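Local coordinates for protein DNA ligase (PDB 3GDE) that probably seals nicks in double-stranded DNA during replication, recombination and repair, using ATP and magnesium to join a 3'-hydroxyl to a 5'-phosphate, at residues A[293-306]-A[331-345]. Sequence-based numbering, arbitrary orientation.
Sequences KPGVILDGEVIAVK and EKIPLEAHFFDILYH
F340 lies across D299 and G300, with D299 O over the centre of its ring, 3.8 Å above the plane. Its CG takes the position between backbone N and carbonyl carbon (chi1 57°), which turns the ring back over the neighbouring strand and brings CE2 within 3.6 Å of G300 C. A classic bulge underlies this: F340 N and D341 N both donate to D299 O, the former at 3.0 Å. Replacing the ring by an alanine's methyl is likely to leave D299 O and G300 without their aromatic cover. F340 and E301 are predicted to bind ATP, consistent with a place beside the nucleotide site. G300 itself is confined, because a CB would clash with F339 CD1. On the F339 side of the sheet, L298 CD1 makes a CH-pi contact 3.8 Å from the F339 ring centroid, 7° off the normal, while its other methyl, CD2, packs on I342 CG1 at 3.7 Å. The antiparallel ladder runs on past I303, whose CD1 approaches H338 NE2 obliquely, to A304, paired with L335. Beyond it K306 NZ donates to K332 O (3.0 Å), linking the strand to the end of helix 327-332. A second classic bulge sets L343 and Y344 opposite I297. D299 OD2 forms a salt bridge with R257 of strand 256-262. That strand flanks 296-306, while 371-379 pairs in parallel with 335-342, and helix 313-321 packs on V302, A304 and L335, all within the adenylation domain.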
loop_
_atom_site.group_PDB
_atom_site.type_symbol
_atom_site.label_atom_id
_atom_site.label_comp_id
_atom_site.label_asym_id
_atom_site.label_seq_id
_atom_site.Cartn_x
_atom_site.Cartn_y
_atom_site.Cartn_z
ATOM N N LYS A 293 -20.553 -13.579 15.802
ATOM C CA LYS A 293 -20.961 -14.851 15.241
ATOM C C LYS A 293 -19.920 -15.329 14.213
ATOM O O LYS A 293 -19.540 -14.569 13.324
ATOM C CB LYS A 293 -22.348 -14.668 14.621
ATOM C CG LYS A 293 -23.011 -15.898 14.031
ATOM C CD LYS A 293 -23.074 -15.822 12.492
ATOM C CE LYS A 293 -23.936 -14.652 11.980
ATOM N NZ LYS A 293 -25.409 -14.747 12.290
ATOM N N PRO A 294 -19.424 -16.577 14.363
ATOM C CA PRO A 294 -18.389 -17.132 13.481
ATOM C C PRO A 294 -18.861 -17.251 12.035
ATOM O O PRO A 294 -20.055 -17.392 11.791
ATOM C CB PRO A 294 -18.140 -18.525 14.065
ATOM C CG PRO A 294 -18.643 -18.450 15.478
ATOM C CD PRO A 294 -19.816 -17.538 15.412
ATOM N N GLY A 295 -17.928 -17.187 11.093
ATOM C CA GLY A 295 -18.249 -17.328 9.665
ATOM C C GLY A 295 -18.532 -16.011 8.961
ATOM O O GLY A 295 -19.320 -15.969 8.015
ATOM N N VAL A 296 -17.900 -14.936 9.430
ATOM C CA VAL A 296 -18.123 -13.600 8.868
ATOM C C VAL A 296 -16.840 -12.868 8.469
ATOM O O VAL A 296 -15.730 -13.200 8.919
ATOM C CB VAL A 296 -18.984 -12.669 9.802
ATOM C CG1 VAL A 296 -20.342 -13.280 10.099
ATOM C CG2 VAL A 296 -18.250 -12.347 11.090
ATOM N N ILE A 297 -17.013 -11.873 7.602
ATOM C CA ILE A 297 -15.975 -10.894 7.326
ATOM C C ILE A 297 -16.637 -9.532 7.458
ATOM O O ILE A 297 -17.583 -9.209 6.740
ATOM C CB ILE A 297 -15.330 -11.084 5.937
ATOM C CG1 ILE A 297 -14.559 -12.393 5.909
ATOM C CG2 ILE A 297 -14.405 -9.894 5.603
ATOM C CD1 ILE A 297 -14.350 -12.952 4.539
ATOM N N LEU A 298 -16.139 -8.756 8.411
ATOM C CA LEU A 298 -16.758 -7.485 8.774
ATOM C C LEU A 298 -15.878 -6.296 8.423
ATOM O O LEU A 298 -14.657 -6.373 8.548
ATOM C CB LEU A 298 -17.046 -7.452 10.285
ATOM C CG LEU A 298 -17.917 -8.545 10.906
ATOM C CD1 LEU A 298 -18.074 -8.302 12.400
ATOM C CD2 LEU A 298 -19.278 -8.632 10.239
ATOM N N ASP A 299 -16.520 -5.208 8.007
ATOM C CA ASP A 299 -15.887 -3.899 7.880
ATOM C C ASP A 299 -16.160 -3.052 9.123
ATOM O O ASP A 299 -17.306 -2.891 9.534
ATOM C CB ASP A 299 -16.423 -3.166 6.644
ATOM C CG ASP A 299 -15.413 -3.092 5.503
ATOM O OD1 ASP A 299 -14.488 -3.956 5.412
ATOM O OD2 ASP A 299 -15.556 -2.150 4.686
ATOM N N GLY A 300 -15.100 -2.493 9.702
ATOM C CA GLY A 300 -15.225 -1.699 10.911
ATOM C C GLY A 300 -14.225 -0.570 11.113
ATOM O O GLY A 300 -13.292 -0.379 10.338
ATOM N N GLU A 301 -14.443 0.183 12.184
ATOM C CA GLU A 301 -13.510 1.200 12.610
ATOM C C GLU A 301 -13.019 0.881 14.018
ATOM O O GLU A 301 -13.818 0.635 14.932
ATOM C CB GLU A 301 -14.191 2.565 12.575
ATOM C CG GLU A 301 -13.241 3.721 12.385
ATOM C CD GLU A 301 -12.857 3.968 10.933
ATOM O OE1 GLU A 301 -11.823 4.638 10.717
ATOM O OE2 GLU A 301 -13.569 3.528 10.010
ATOM N N VAL A 302 -11.702 0.862 14.186
ATOM C CA VAL A 302 -11.106 0.723 15.516
ATOM C C VAL A 302 -10.757 2.117 16.053
ATOM O O VAL A 302 -10.102 2.916 15.367
ATOM C CB VAL A 302 -9.868 -0.201 15.489
ATOM C CG1 VAL A 302 -9.135 -0.176 16.816
ATOM C CG2 VAL A 302 -10.295 -1.617 15.179
ATOM N N ILE A 303 -11.218 2.416 17.264
ATOM C CA ILE A 303 -10.924 3.705 17.878
ATOM C C ILE A 303 -10.198 3.526 19.207
ATOM O O ILE A 303 -10.412 2.540 19.919
ATOM C CB ILE A 303 -12.190 4.615 18.038
ATOM C CG1 ILE A 303 -13.177 4.022 19.055
ATOM C CG2 ILE A 303 -12.851 4.889 16.681
ATOM C CD1 ILE A 303 -14.446 4.827 19.252
ATOM N N ALA A 304 -9.324 4.473 19.525
ATOM C CA ALA A 304 -8.634 4.469 20.803
ATOM C C ALA A 304 -9.493 5.216 21.812
ATOM O O ALA A 304 -9.991 6.298 21.521
ATOM C CB ALA A 304 -7.264 5.109 20.675
ATOM N N VAL A 305 -9.694 4.613 22.983
ATOM C CA VAL A 305 -10.440 5.247 24.080
ATOM C C VAL A 305 -9.620 5.226 25.374
ATOM O O VAL A 305 -8.765 4.363 25.561
ATOM C CB VAL A 305 -11.842 4.609 24.303
ATOM C CG1 VAL A 305 -12.707 4.755 23.056
ATOM C CG2 VAL A 305 -11.727 3.150 24.706
ATOM N N LYS A 306 -9.866 6.191 26.253
ATOM C CA LYS A 306 -9.134 6.267 27.518
ATOM C C LYS A 306 -9.991 6.937 28.594
ATOM O O LYS A 306 -10.429 8.084 28.435
ATOM C CB LYS A 306 -7.787 6.982 27.328
ATOM C CG LYS A 306 -6.817 6.878 28.515
ATOM C CD LYS A 306 -6.154 5.508 28.633
ATOM C CE LYS A 306 -4.859 5.599 29.447
ATOM N NZ LYS A 306 -4.244 4.265 29.748
ATOM N N GLU A 331 -2.541 -1.847 27.644
ATOM C CA GLU A 331 -2.793 -1.057 28.855
ATOM C C GLU A 331 -2.732 0.449 28.601
ATOM O O GLU A 331 -3.648 1.174 28.992
ATOM C CB GLU A 331 -1.838 -1.452 29.998
ATOM C CG GLU A 331 -1.775 -2.955 30.308
ATOM C CD GLU A 331 -3.144 -3.588 30.556
ATOM O OE1 GLU A 331 -3.875 -3.119 31.461
ATOM O OE2 GLU A 331 -3.481 -4.568 29.845
ATOM N N LYS A 332 -1.652 0.909 27.964
ATOM C CA LYS A 332 -1.492 2.318 27.577
ATOM C C LYS A 332 -2.640 2.802 26.694
ATOM O O LYS A 332 -3.270 3.825 26.980
ATOM C CB LYS A 332 -0.162 2.539 26.836
ATOM C CG LYS A 332 0.962 3.178 27.661
ATOM C CD LYS A 332 0.683 4.658 28.001
ATOM C CE LYS A 332 1.120 5.621 26.891
ATOM N NZ LYS A 332 2.595 5.850 26.864
ATOM N N ILE A 333 -2.910 2.047 25.631
ATOM C CA ILE A 333 -3.865 2.449 24.596
ATOM C C ILE A 333 -4.967 1.392 24.460
ATOM O O ILE A 333 -4.840 0.469 23.651
ATOM C CB ILE A 333 -3.155 2.670 23.215
ATOM C CG1 ILE A 333 -1.856 3.472 23.381
ATOM C CG2 ILE A 333 -4.097 3.313 22.206
ATOM C CD1 ILE A 333 -0.923 3.417 22.182
ATOM N N PRO A 334 -6.029 1.496 25.286
ATOM C CA PRO A 334 -7.228 0.676 25.105
ATOM C C PRO A 334 -7.941 0.962 23.779
ATOM O O PRO A 334 -7.820 2.063 23.232
ATOM C CB PRO A 334 -8.122 1.094 26.282
ATOM C CG PRO A 334 -7.161 1.629 27.310
ATOM C CD PRO A 334 -6.142 2.354 26.480
ATOM N N LEU A 335 -8.673 -0.028 23.274
ATOM C CA LEU A 335 -9.362 0.109 21.998
ATOM C C LEU A 335 -10.783 -0.417 22.053
ATOM O O LEU A 335 -11.111 -1.263 22.886
ATOM C CB LEU A 335 -8.611 -0.638 20.894
ATOM C CG LEU A 335 -7.141 -0.327 20.609
ATOM C CD1 LEU A 335 -6.561 -1.385 19.670
ATOM C CD2 LEU A 335 -6.959 1.065 20.039
ATOM N N GLU A 336 -11.624 0.096 21.156
ATOM C CA GLU A 336 -12.896 -0.546 20.849
ATOM C C GLU A 336 -13.161 -0.526 19.352
ATOM O O GLU A 336 -12.570 0.273 18.624
ATOM C CB GLU A 336 -14.055 0.051 21.643
ATOM C CG GLU A 336 -14.138 1.547 21.631
ATOM C CD GLU A 336 -15.088 2.063 22.680
ATOM O OE1 GLU A 336 -16.118 2.651 22.304
ATOM O OE2 GLU A 336 -14.809 1.869 23.881
ATOM N N ALA A 337 -14.031 -1.429 18.906
ATOM C CA ALA A 337 -14.317 -1.603 17.488
ATOM C C ALA A 337 -15.783 -1.327 17.204
ATOM O O ALA A 337 -16.657 -1.763 17.950
ATOM C CB ALA A 337 -13.936 -3.008 17.030
ATOM N N HIS A 338 -16.028 -0.582 16.128
ATOM C CA HIS A 338 -17.371 -0.257 15.665
ATOM C C HIS A 338 -17.534 -0.756 14.243
ATOM O O HIS A 338 -16.873 -0.270 13.323
ATOM C CB HIS A 338 -17.622 1.249 15.727
ATOM C CG HIS A 338 -17.505 1.824 17.105
ATOM N ND1 HIS A 338 -18.578 2.369 17.776
ATOM C CD2 HIS A 338 -16.447 1.926 17.943
ATOM C CE1 HIS A 338 -18.184 2.792 18.962
ATOM N NE2 HIS A 338 -16.897 2.527 19.092
ATOM N N PHE A 339 -18.415 -1.732 14.074
ATOM C CA PHE A 339 -18.648 -2.344 12.787
ATOM C C PHE A 339 -19.802 -1.676 12.056
ATOM O O PHE A 339 -20.795 -1.296 12.675
ATOM C CB PHE A 339 -18.859 -3.857 12.949
ATOM C CG PHE A 339 -17.642 -4.570 13.463
ATOM C CD1 PHE A 339 -16.521 -4.735 12.650
ATOM C CD2 PHE A 339 -17.600 -5.062 14.774
ATOM C CE1 PHE A 339 -15.381 -5.384 13.130
ATOM C CE2 PHE A 339 -16.460 -5.725 15.261
ATOM C CZ PHE A 339 -15.350 -5.879 14.431
ATOM N N PHE A 340 -19.635 -1.504 10.742
ATOM C CA PHE A 340 -20.626 -0.828 9.903
ATOM C C PHE A 340 -21.013 -1.602 8.646
ATOM O O PHE A 340 -21.950 -1.223 7.954
ATOM C CB PHE A 340 -20.172 0.593 9.538
ATOM C CG PHE A 340 -18.838 0.670 8.825
ATOM C CD1 PHE A 340 -18.746 0.450 7.447
ATOM C CD2 PHE A 340 -17.680 1.019 9.522
ATOM C CE1 PHE A 340 -17.520 0.545 6.778
ATOM C CE2 PHE A 340 -16.441 1.106 8.859
ATOM C CZ PHE A 340 -16.370 0.869 7.480
ATOM N N ASP A 341 -20.285 -2.671 8.341
ATOM C CA ASP A 341 -20.623 -3.510 7.198
ATOM C C ASP A 341 -20.145 -4.961 7.315
ATOM O O ASP A 341 -19.329 -5.302 8.171
ATOM C CB ASP A 341 -20.127 -2.880 5.887
ATOM C CG ASP A 341 -21.158 -2.959 4.780
ATOM O OD1 ASP A 341 -21.910 -3.957 4.718
ATOM O OD2 ASP A 341 -21.223 -2.019 3.970
ATOM N N ILE A 342 -20.675 -5.799 6.434
ATOM C CA ILE A 342 -20.394 -7.231 6.413
ATOM C C ILE A 342 -20.279 -7.669 4.947
ATOM O O ILE A 342 -21.109 -7.303 4.112
ATOM C CB ILE A 342 -21.485 -8.024 7.207
ATOM C CG1 ILE A 342 -21.221 -9.541 7.181
ATOM C CG2 ILE A 342 -22.917 -7.646 6.729
ATOM C CD1 ILE A 342 -22.064 -10.320 8.174
ATOM N N LEU A 343 -19.226 -8.419 4.631
ATOM C CA LEU A 343 -18.922 -8.769 3.237
ATOM C C LEU A 343 -19.135 -10.260 3.025
ATOM O O LEU A 343 -19.343 -10.732 1.905
ATOM C CB LEU A 343 -17.479 -8.401 2.858
ATOM C CG LEU A 343 -16.707 -7.179 3.400
ATOM C CD1 LEU A 343 -15.552 -6.832 2.450
ATOM C CD2 LEU A 343 -17.560 -5.950 3.660
ATOM N N TYR A 344 -19.079 -10.992 4.128
ATOM C CA TYR A 344 -19.157 -12.431 4.106
ATOM C C TYR A 344 -19.950 -12.893 5.308
ATOM O O TYR A 344 -19.680 -12.496 6.436
ATOM C CB TYR A 344 -17.755 -13.016 4.136
ATOM C CG TYR A 344 -17.683 -14.498 3.887
ATOM C CD1 TYR A 344 -17.879 -15.411 4.930
ATOM C CD2 TYR A 344 -17.404 -14.996 2.608
ATOM C CE1 TYR A 344 -17.808 -16.783 4.707
ATOM C CE2 TYR A 344 -17.315 -16.378 2.374
ATOM C CZ TYR A 344 -17.521 -17.259 3.432
ATOM O OH TYR A 344 -17.451 -18.613 3.220
ATOM N N HIS A 345 -20.944 -13.724 5.042
ATOM C CA HIS A 345 -21.776 -14.314 6.076
ATOM C C HIS A 345 -22.170 -15.686 5.556
ATOM O O HIS A 345 -23.168 -15.836 4.837
ATOM C CB HIS A 345 -22.993 -13.431 6.346
ATOM C CG HIS A 345 -23.998 -14.050 7.265
ATOM N ND1 HIS A 345 -25.102 -14.736 6.806
ATOM C CD2 HIS A 345 -24.065 -14.087 8.616
ATOM C CE1 HIS A 345 -25.806 -15.168 7.836
ATOM N NE2 HIS A 345 -25.199 -14.787 8.947
HETATM O O HOH W 1 -6.748 4.378 23.876
#